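Long-range contacts in methyltransferase domain-containing protein (PDB 7CLU), which acts as an O-methyltransferase of the prodigiosin pathway, most likely transferring the methyl group of S-adenosylmethionine to a hydroxyl group of a pathway precursor: residues 171-176 against 232-237; 195-200 against 218-223. All coordinates share one frame; numbering follows the deposited sequence.

Contact 1: 171-176 against 232-237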
ATOM      1  N   ALA A 171     -38.365 -10.340 -19.266  1.00 28.88           N
ATOM      2  CA  ALA A 171     -37.793  -9.022 -19.505  1.00 30.08           C
ATOM      3  C   ALA A 171     -36.899  -8.692 -18.325  1.00 28.91           C
ATOM      4  O   ALA A 171     -37.359  -8.681 -17.177  1.00 30.74           O
ATOM      5  CB  ALA A 171     -38.888  -7.968 -19.671  1.00 32.00           C
ATOM      6  N   PHE A 172     -35.632  -8.441 -18.618  1.00 29.89           N
ATOM      7  CA  PHE A 172     -34.622  -8.166 -17.618  1.00 22.62           C
ATOM      8  C   PHE A 172     -34.137  -6.732 -17.778  1.00 26.82           C
ATOM      9  O   PHE A 172     -33.909  -6.264 -18.900  1.00 27.48           O
ATOM     10  CB  PHE A 172     -33.463  -9.140 -17.762  1.00 26.10           C
ATOM     11  CG  PHE A 172     -32.204  -8.695 -17.090  1.00 25.42           C
ATOM     12  CD1 PHE A 172     -31.962  -9.024 -15.772  1.00 30.25           C
ATOM     13  CD2 PHE A 172     -31.249  -7.975 -17.785  1.00 28.30           C
ATOM     14  CE1 PHE A 172     -30.777  -8.643 -15.153  1.00 31.35           C
ATOM     15  CE2 PHE A 172     -30.069  -7.581 -17.167  1.00 27.82           C
ATOM     16  CZ  PHE A 172     -29.833  -7.922 -15.854  1.00 25.80           C
ATOM     17  N   LEU A 173     -33.983  -6.041 -16.653  1.00 26.14           N
ATOM     18  CA  LEU A 173     -33.493  -4.672 -16.649  1.00 25.83           C
ATOM     19  C   LEU A 173     -32.362  -4.535 -15.644  1.00 24.52           C
ATOM     20  O   LEU A 173     -32.474  -4.990 -14.502  1.00 26.50           O
ATOM     21  CB  LEU A 173     -34.617  -3.684 -16.328  1.00 26.97           C
ATOM     22  CG  LEU A 173     -34.187  -2.211 -16.401  1.00 27.21           C
ATOM     23  CD1 LEU A 173     -35.269  -1.355 -17.042  1.00 31.61           C
ATOM     24  CD2 LEU A 173     -33.907  -1.714 -15.009  1.00 27.09           C
ATOM     25  N   ASP A 174     -31.279  -3.898 -16.071  1.00 28.63           N
ATOM     26  CA  ASP A 174     -30.082  -3.707 -15.261  1.00 28.65           C
ATOM     27  C   ASP A 174     -30.017  -2.240 -14.849  1.00 25.99           C
ATOM     28  O   ASP A 174     -29.950  -1.347 -15.707  1.00 26.65           O
ATOM     29  CB  ASP A 174     -28.833  -4.099 -16.053  1.00 27.17           C
ATOM     30  CG  ASP A 174     -27.606  -4.331 -15.172  1.00 32.87           C
ATOM     31  OD1 ASP A 174     -27.745  -4.617 -13.962  1.00 30.31           O
ATOM     32  OD2 ASP A 174     -26.480  -4.234 -15.711  1.00 36.14           O
ATOM     33  N   ILE A 175     -30.009  -1.988 -13.551  1.00 30.07           N
ATOM     34  CA  ILE A 175     -30.036  -0.616 -13.062  1.00 29.46           C
ATOM     35  C   ILE A 175     -28.612  -0.098 -12.930  1.00 28.55           C
ATOM     36  O   ILE A 175     -27.814  -0.625 -12.144  1.00 27.17           O
ATOM     37  CB  ILE A 175     -30.781  -0.500 -11.728  1.00 29.18           C
ATOM     38  CG1 ILE A 175     -32.255  -0.877 -11.912  1.00 31.19           C
ATOM     39  CG2 ILE A 175     -30.631   0.913 -11.224  1.00 31.35           C
ATOM     40  CD1 ILE A 175     -33.152  -0.506 -10.749  1.00 31.02           C
ATOM     41  N   GLY A 176     -28.303   0.950 -13.689  1.00 28.12           N
ATOM     42  CA  GLY A 176     -27.050   1.651 -13.497  1.00 36.97           C
ATOM     43  C   GLY A 176     -25.852   0.900 -14.024  1.00 38.69           C
ATOM     44  O   GLY A 176     -24.747   1.069 -13.495  1.00 41.55           O
ATOM     45  N   LEU A 232     -38.391   5.414 -11.490  1.00 29.24           N
ATOM     46  CA  LEU A 232     -37.913   4.161 -12.074  1.00 34.17           C
ATOM     47  C   LEU A 232     -38.980   3.584 -12.991  1.00 30.24           C
ATOM     48  O   LEU A 232     -39.891   2.878 -12.519  1.00 32.56           O
ATOM     49  CB  LEU A 232     -37.546   3.164 -10.981  1.00 29.20           C
ATOM     50  CG  LEU A 232     -36.370   3.604 -10.113  1.00 29.84           C
ATOM     51  CD1 LEU A 232     -36.301   2.799  -8.827  1.00 29.31           C
ATOM     52  CD2 LEU A 232     -35.061   3.509 -10.908  1.00 26.11           C
ATOM     53  N   PRO A 233     -38.913   3.851 -14.289  1.00 31.00           N
ATOM     54  CA  PRO A 233     -39.888   3.255 -15.220  1.00 31.51           C
ATOM     55  C   PRO A 233     -39.521   1.808 -15.521  1.00 34.28           C
ATOM     56  O   PRO A 233     -39.105   1.444 -16.620  1.00 36.40           O
ATOM     57  CB  PRO A 233     -39.769   4.162 -16.447  1.00 32.39           C
ATOM     58  CG  PRO A 233     -38.347   4.552 -16.462  1.00 34.56           C
ATOM     59  CD  PRO A 233     -37.917   4.676 -14.996  1.00 34.23           C
ATOM     60  N   ILE A 234     -39.651   0.966 -14.505  1.00 31.82           N
ATOM     61  CA  ILE A 234     -39.147  -0.397 -14.555  1.00 34.91           C
ATOM     62  C   ILE A 234     -40.271  -1.417 -14.368  1.00 34.61           C
ATOM     63  O   ILE A 234     -40.008  -2.586 -14.113  1.00 36.19           O
ATOM     64  CB  ILE A 234     -38.022  -0.596 -13.522  1.00 34.96           C
ATOM     65  CG1 ILE A 234     -38.574  -0.600 -12.097  1.00 31.72           C
ATOM     66  CG2 ILE A 234     -36.985   0.516 -13.655  1.00 27.13           C
ATOM     67  CD1 ILE A 234     -37.497  -0.735 -11.013  1.00 29.88           C
ATOM     68  N   GLY A 235     -41.526  -0.985 -14.527  1.00 33.23           N
ATOM     69  CA  GLY A 235     -42.674  -1.844 -14.257  1.00 31.81           C
ATOM     70  C   GLY A 235     -42.860  -2.994 -15.234  1.00 35.72           C
ATOM     71  O   GLY A 235     -43.480  -4.005 -14.878  1.00 34.03           O
ATOM     72  N   GLY A 236     -42.340  -2.876 -16.445  1.00 31.47           N
ATOM     73  CA  GLY A 236     -42.509  -3.964 -17.387  1.00 35.27           C
ATOM     74  C   GLY A 236     -41.411  -5.011 -17.341  1.00 33.27           C
ATOM     75  O   GLY A 236     -41.221  -5.730 -18.321  1.00 34.78           O
ATOM     76  N   TYR A 237     -40.665  -5.114 -16.240  1.00 32.61           N
ATOM     77  CA  TYR A 237     -39.505  -6.004 -16.189  1.00 31.65           C
ATOM     78  C   TYR A 237     -39.630  -6.923 -14.989  1.00 27.06           C
ATOM     79  O   TYR A 237     -39.564  -6.465 -13.844  1.00 28.20           O
ATOM     80  CB  TYR A 237     -38.199  -5.204 -16.154  1.00 31.01           C
ATOM     81  CG  TYR A 237     -38.016  -4.445 -17.441  1.00 32.63           C
ATOM     82  CD1 TYR A 237     -37.423  -5.044 -18.542  1.00 30.33           C
ATOM     83  CD2 TYR A 237     -38.512  -3.155 -17.584  1.00 34.02           C
ATOM     84  CE1 TYR A 237     -37.296  -4.369 -19.739  1.00 31.70           C
ATOM     85  CE2 TYR A 237     -38.386  -2.470 -18.786  1.00 33.06           C
ATOM     86  CZ  TYR A 237     -37.777  -3.087 -19.857  1.00 31.71           C
ATOM     87  OH  TYR A 237     -37.641  -2.416 -21.055  1.00 35.23           O
TER
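Ala171 and Tyr237 bring the two backbones closest, with their CA atoms 4.8 Å apart, where strand 171-175 meets the loop that leads into strand 239-243. The loop makes a type I turn from Ile234 to Tyr237, and an inverse gamma turn about Pro233 runs into it, sharing Ile234. The contact across is made by apolar side chains. Leu173 lies over one face of the Tyr237 ring. Its CD1 makes a CH-pi contact 3.9 Å from the ring centroid, 20° off the normal and offset toward the rim. Its CB touches Tyr237 CG at 3.7 Å, so the root of the leucine side chain and one of its two branches meet the same ring. The first torsion of Tyr237 (chi1 -65°) sets CG anti to its own carbonyl carbon and lets the ring reach Leu173, and the two side chains cross at about a right angle. Ala171 CB meets the ring obliquely, 3.5 Å from Tyr237 CD1.

In this Rossmann-like methyltransferase domain, strand 171-175 lies between strands 194-199 and 239-243. The loop side chains pack against one face of that sheet, the face bearing Ala171, Leu173 and Ile175. Leu173 CD2 reaches Ile234 CG2 at 4.0 Å. Further along, Ile175 CD1 lies 4.4 Å from both Leu232 CD2 and Ile234 CD1, a looser fit. Helix 251-264 packs on this group through Ile261 and Ala264. Ile175 also lies near Val227, which binds S-adenosylhomocysteine. On the other face, Phe172 packs on helix 181-189, and Asp174 OD1 is hydrogen-bonded to His241 ND1.

Contact 2: 195-200 against 218-223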
ATOM      1  N   LEU A 195     -34.619  -6.971 -22.879  1.00 26.55           N
ATOM      2  CA  LEU A 195     -33.450  -6.475 -22.167  1.00 24.41           C
ATOM      3  C   LEU A 195     -33.417  -4.956 -22.165  1.00 27.73           C
ATOM      4  O   LEU A 195     -33.701  -4.311 -23.178  1.00 26.14           O
ATOM      5  CB  LEU A 195     -32.150  -7.006 -22.790  1.00 26.75           C
ATOM      6  CG  LEU A 195     -31.879  -8.508 -22.694  1.00 24.54           C
ATOM      7  CD1 LEU A 195     -30.639  -8.856 -23.516  1.00 27.82           C
ATOM      8  CD2 LEU A 195     -31.684  -8.916 -21.240  1.00 23.68           C
ATOM      9  N   ALA A 196     -32.999  -4.398 -21.034  1.00 24.99           N
ATOM     10  CA  ALA A 196     -32.989  -2.954 -20.866  1.00 28.96           C
ATOM     11  C   ALA A 196     -31.952  -2.573 -19.822  1.00 24.11           C
ATOM     12  O   ALA A 196     -31.607  -3.361 -18.940  1.00 25.19           O
ATOM     13  CB  ALA A 196     -34.367  -2.420 -20.454  1.00 25.05           C
ATOM     14  N   ILE A 197     -31.467  -1.346 -19.926  1.00 28.02           N
ATOM     15  CA  ILE A 197     -30.654  -0.750 -18.884  1.00 26.69           C
ATOM     16  C   ILE A 197     -31.305   0.564 -18.477  1.00 25.54           C
ATOM     17  O   ILE A 197     -31.729   1.336 -19.340  1.00 28.66           O
ATOM     18  CB  ILE A 197     -29.213  -0.521 -19.359  1.00 27.61           C
ATOM     19  CG1 ILE A 197     -28.556  -1.864 -19.724  1.00 29.06           C
ATOM     20  CG2 ILE A 197     -28.429   0.229 -18.293  1.00 30.92           C
ATOM     21  CD1 ILE A 197     -27.358  -1.715 -20.603  1.00 29.07           C
ATOM     22  N   CYS A 198     -31.375   0.818 -17.176  1.00 27.40           N
ATOM     23  CA  CYS A 198     -31.852   2.096 -16.646  1.00 27.45           C
ATOM     24  C   CYS A 198     -30.658   2.965 -16.252  1.00 25.59           C
ATOM     25  O   CYS A 198     -29.855   2.559 -15.407  1.00 30.24           O
ATOM     26  CB  CYS A 198     -32.762   1.881 -15.444  1.00 27.53           C
ATOM     27  SG  CYS A 198     -33.472   3.434 -14.840  0.93 30.86           S
ATOM     28  N   GLU A 199     -30.534   4.145 -16.877  1.00 27.57           N
ATOM     29  CA  GLU A 199     -29.427   5.059 -16.611  1.00 29.75           C
ATOM     30  C   GLU A 199     -29.967   6.425 -16.216  1.00 32.13           C
ATOM     31  O   GLU A 199     -31.069   6.804 -16.619  1.00 31.21           O
ATOM     32  CB  GLU A 199     -28.510   5.247 -17.828  1.00 36.20           C
ATOM     33  CG  GLU A 199     -27.600   4.068 -18.128  1.00 39.56           C
ATOM     34  CD  GLU A 199     -26.729   3.694 -16.949  1.00 39.97           C
ATOM     35  OE1 GLU A 199     -26.017   4.583 -16.432  1.00 46.39           O
ATOM     36  OE2 GLU A 199     -26.762   2.515 -16.541  1.00 40.98           O
ATOM     37  N   LEU A 200     -29.170   7.160 -15.443  1.00 32.41           N
ATOM     38  CA  LEU A 200     -29.456   8.564 -15.195  1.00 39.28           C
ATOM     39  C   LEU A 200     -29.601   9.297 -16.525  1.00 38.64           C
ATOM     40  O   LEU A 200     -28.874   8.990 -17.477  1.00 34.67           O
ATOM     41  CB  LEU A 200     -28.335   9.213 -14.374  1.00 35.78           C
ATOM     42  CG  LEU A 200     -28.207   8.885 -12.888  1.00 33.24           C
ATOM     43  CD1 LEU A 200     -27.008   9.629 -12.307  1.00 36.87           C
ATOM     44  CD2 LEU A 200     -29.480   9.238 -12.138  1.00 33.51           C
ATOM     45  N   GLU A 218     -30.537  -2.142 -30.847  1.00 31.29           N
ATOM     46  CA  GLU A 218     -31.924  -2.585 -30.926  1.00 34.18           C
ATOM     47  C   GLU A 218     -32.232  -3.712 -29.957  1.00 34.17           C
ATOM     48  O   GLU A 218     -33.393  -3.886 -29.571  1.00 36.16           O
ATOM     49  CB  GLU A 218     -32.263  -3.031 -32.344  1.00 39.47           C
ATOM     50  CG  GLU A 218     -32.219  -1.910 -33.355  1.00 40.61           C
ATOM     51  CD  GLU A 218     -32.866  -2.303 -34.665  1.00 51.44           C
ATOM     52  OE1 GLU A 218     -33.277  -1.389 -35.413  1.00 59.83           O
ATOM     53  OE2 GLU A 218     -32.964  -3.525 -34.945  1.00 53.52           O
ATOM     54  N   ARG A 219     -31.218  -4.467 -29.547  1.00 25.62           N
ATOM     55  CA  ARG A 219     -31.420  -5.604 -28.659  1.00 28.90           C
ATOM     56  C   ARG A 219     -31.633  -5.182 -27.206  1.00 30.80           C
ATOM     57  O   ARG A 219     -32.338  -5.874 -26.458  1.00 29.93           O
ATOM     58  CB  ARG A 219     -30.212  -6.544 -28.766  1.00 27.88           C
ATOM     59  CG  ARG A 219     -30.333  -7.829 -27.973  1.00 29.71           C
ATOM     60  CD  ARG A 219     -31.291  -8.815 -28.633  1.00 31.07           C
ATOM     61  NE  ARG A 219     -31.470 -10.013 -27.814  1.00 32.59           N
ATOM     62  CZ  ARG A 219     -32.248 -10.066 -26.736  1.00 31.62           C
ATOM     63  NH1 ARG A 219     -32.923  -8.986 -26.348  1.00 29.31           N
ATOM     64  NH2 ARG A 219     -32.351 -11.194 -26.041  1.00 28.36           N
ATOM     65  N   ILE A 220     -31.026  -4.072 -26.788  1.00 27.98           N
ATOM     66  CA  ILE A 220     -31.003  -3.645 -25.390  1.00 26.63           C
ATOM     67  C   ILE A 220     -31.467  -2.192 -25.321  1.00 28.21           C
ATOM     68  O   ILE A 220     -30.801  -1.297 -25.855  1.00 27.56           O
ATOM     69  CB  ILE A 220     -29.598  -3.799 -24.775  1.00 29.46           C
ATOM     70  CG1 ILE A 220     -29.119  -5.259 -24.875  1.00 26.37           C
ATOM     71  CG2 ILE A 220     -29.570  -3.311 -23.325  1.00 25.79           C
ATOM     72  CD1 ILE A 220     -27.647  -5.412 -24.528  1.00 28.25           C
ATOM     73  N   ASP A 221     -32.606  -1.958 -24.677  1.00 25.57           N
ATOM     74  CA  ASP A 221     -33.105  -0.594 -24.546  1.00 27.37           C
ATOM     75  C   ASP A 221     -32.413   0.133 -23.400  1.00 29.96           C
ATOM     76  O   ASP A 221     -32.022  -0.465 -22.393  1.00 26.30           O
ATOM     77  CB  ASP A 221     -34.613  -0.582 -24.305  1.00 28.59           C
ATOM     78  CG  ASP A 221     -35.402  -1.089 -25.497  1.00 36.41           C
ATOM     79  OD1 ASP A 221     -35.038  -0.764 -26.646  1.00 36.34           O
ATOM     80  OD2 ASP A 221     -36.393  -1.817 -25.276  1.00 44.84           O
ATOM     81  N   VAL A 222     -32.272   1.444 -23.557  1.00 31.34           N
ATOM     82  CA  VAL A 222     -31.816   2.317 -22.487  1.00 32.65           C
ATOM     83  C   VAL A 222     -33.004   3.165 -22.074  1.00 33.30           C
ATOM     84  O   VAL A 222     -33.562   3.901 -22.896  1.00 31.92           O
ATOM     85  CB  VAL A 222     -30.633   3.194 -22.918  1.00 32.24           C
ATOM     86  CG1 VAL A 222     -30.067   3.941 -21.719  1.00 36.07           C
ATOM     87  CG2 VAL A 222     -29.562   2.331 -23.560  1.00 36.27           C
ATOM     88  N   VAL A 223     -33.415   3.031 -20.821  1.00 29.53           N
ATOM     89  CA  VAL A 223     -34.450   3.887 -20.266  1.00 27.49           C
ATOM     90  C   VAL A 223     -33.823   4.787 -19.215  1.00 31.42           C
ATOM     91  O   VAL A 223     -32.771   4.493 -18.642  1.00 28.64           O
ATOM     92  CB  VAL A 223     -35.611   3.087 -19.669  1.00 30.57           C
ATOM     93  CG1 VAL A 223     -36.266   2.220 -20.757  1.00 34.79           C
ATOM     94  CG2 VAL A 223     -35.129   2.272 -18.485  1.00 27.71           C
TER
HETATM   95  O   HOH W   1     -34.873  -6.488 -25.690  1.00 30.78           O
HETATM   96  O   HOH W   2     -36.124  -3.969 -23.568  1.00 38.57           O
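Ala196, Ile197 and Cys198 pair in parallel with Asp221, Val222 and Val223, held by four backbone hydrogen bonds. Asp221 N and Val223 N donate to Leu195 O and Ile197 O. Ile197 N and Glu199 N donate in return to Asp221 O and Val223 O. The shortest runs from Ile197 N to Asp221 O at 2.7 Å. Asp221 N approaches Leu195 O well off the carbonyl axis (C=O...N 137°), though the N-H itself points almost straight at it. A water links Leu195 N to Arg219 O.

The strands belong to a right-handed beta-alpha-beta crossover through helix 201-214, and strand 221-224 is outermost on its side of the sheet. Glu199, at the end of its strand, binds S-adenosylhomocysteine.

Apolar pairs form on both faces. Ile197 CD1 meets Ile220 CG2 at 3.9 Å, on the face where helix 201-214 supplies Leu207 and Leu211. On the opposite face, Cys198 CB touches Val223 CG2 at 3.9 Å.

Arg219 bends at chi2 (75°) and brings its guanidinium back to the strand. Leu195 CD1 lies over one face of that group, 3.6 Å from Arg219 NH1. Arg219 NH2 is hydrogen-bonded to Ile193 O.

In the fold
Both contacts are largely buried and reach the same sheet, in which strands 171-175 and 194-199 are neighbours. Contact 2 is nested in sequence inside the loop closed by contact 1, and their centres are about 8 Å apart. They differ in chemistry. Contact 2 is backbone pairing at the outermost strand, with water, Arg219 and Asp221 at one end. Contact 1 is side-chain packing of a loop on a central strand. Probable hydrogen bonds from Asp174 N to Ala196 O and from Gly176 N to Cys198 O join them, and Tyr237 OH packs on Ala196 CB. Near Gly176 and Glu199, the strand ends approach the cofactor site.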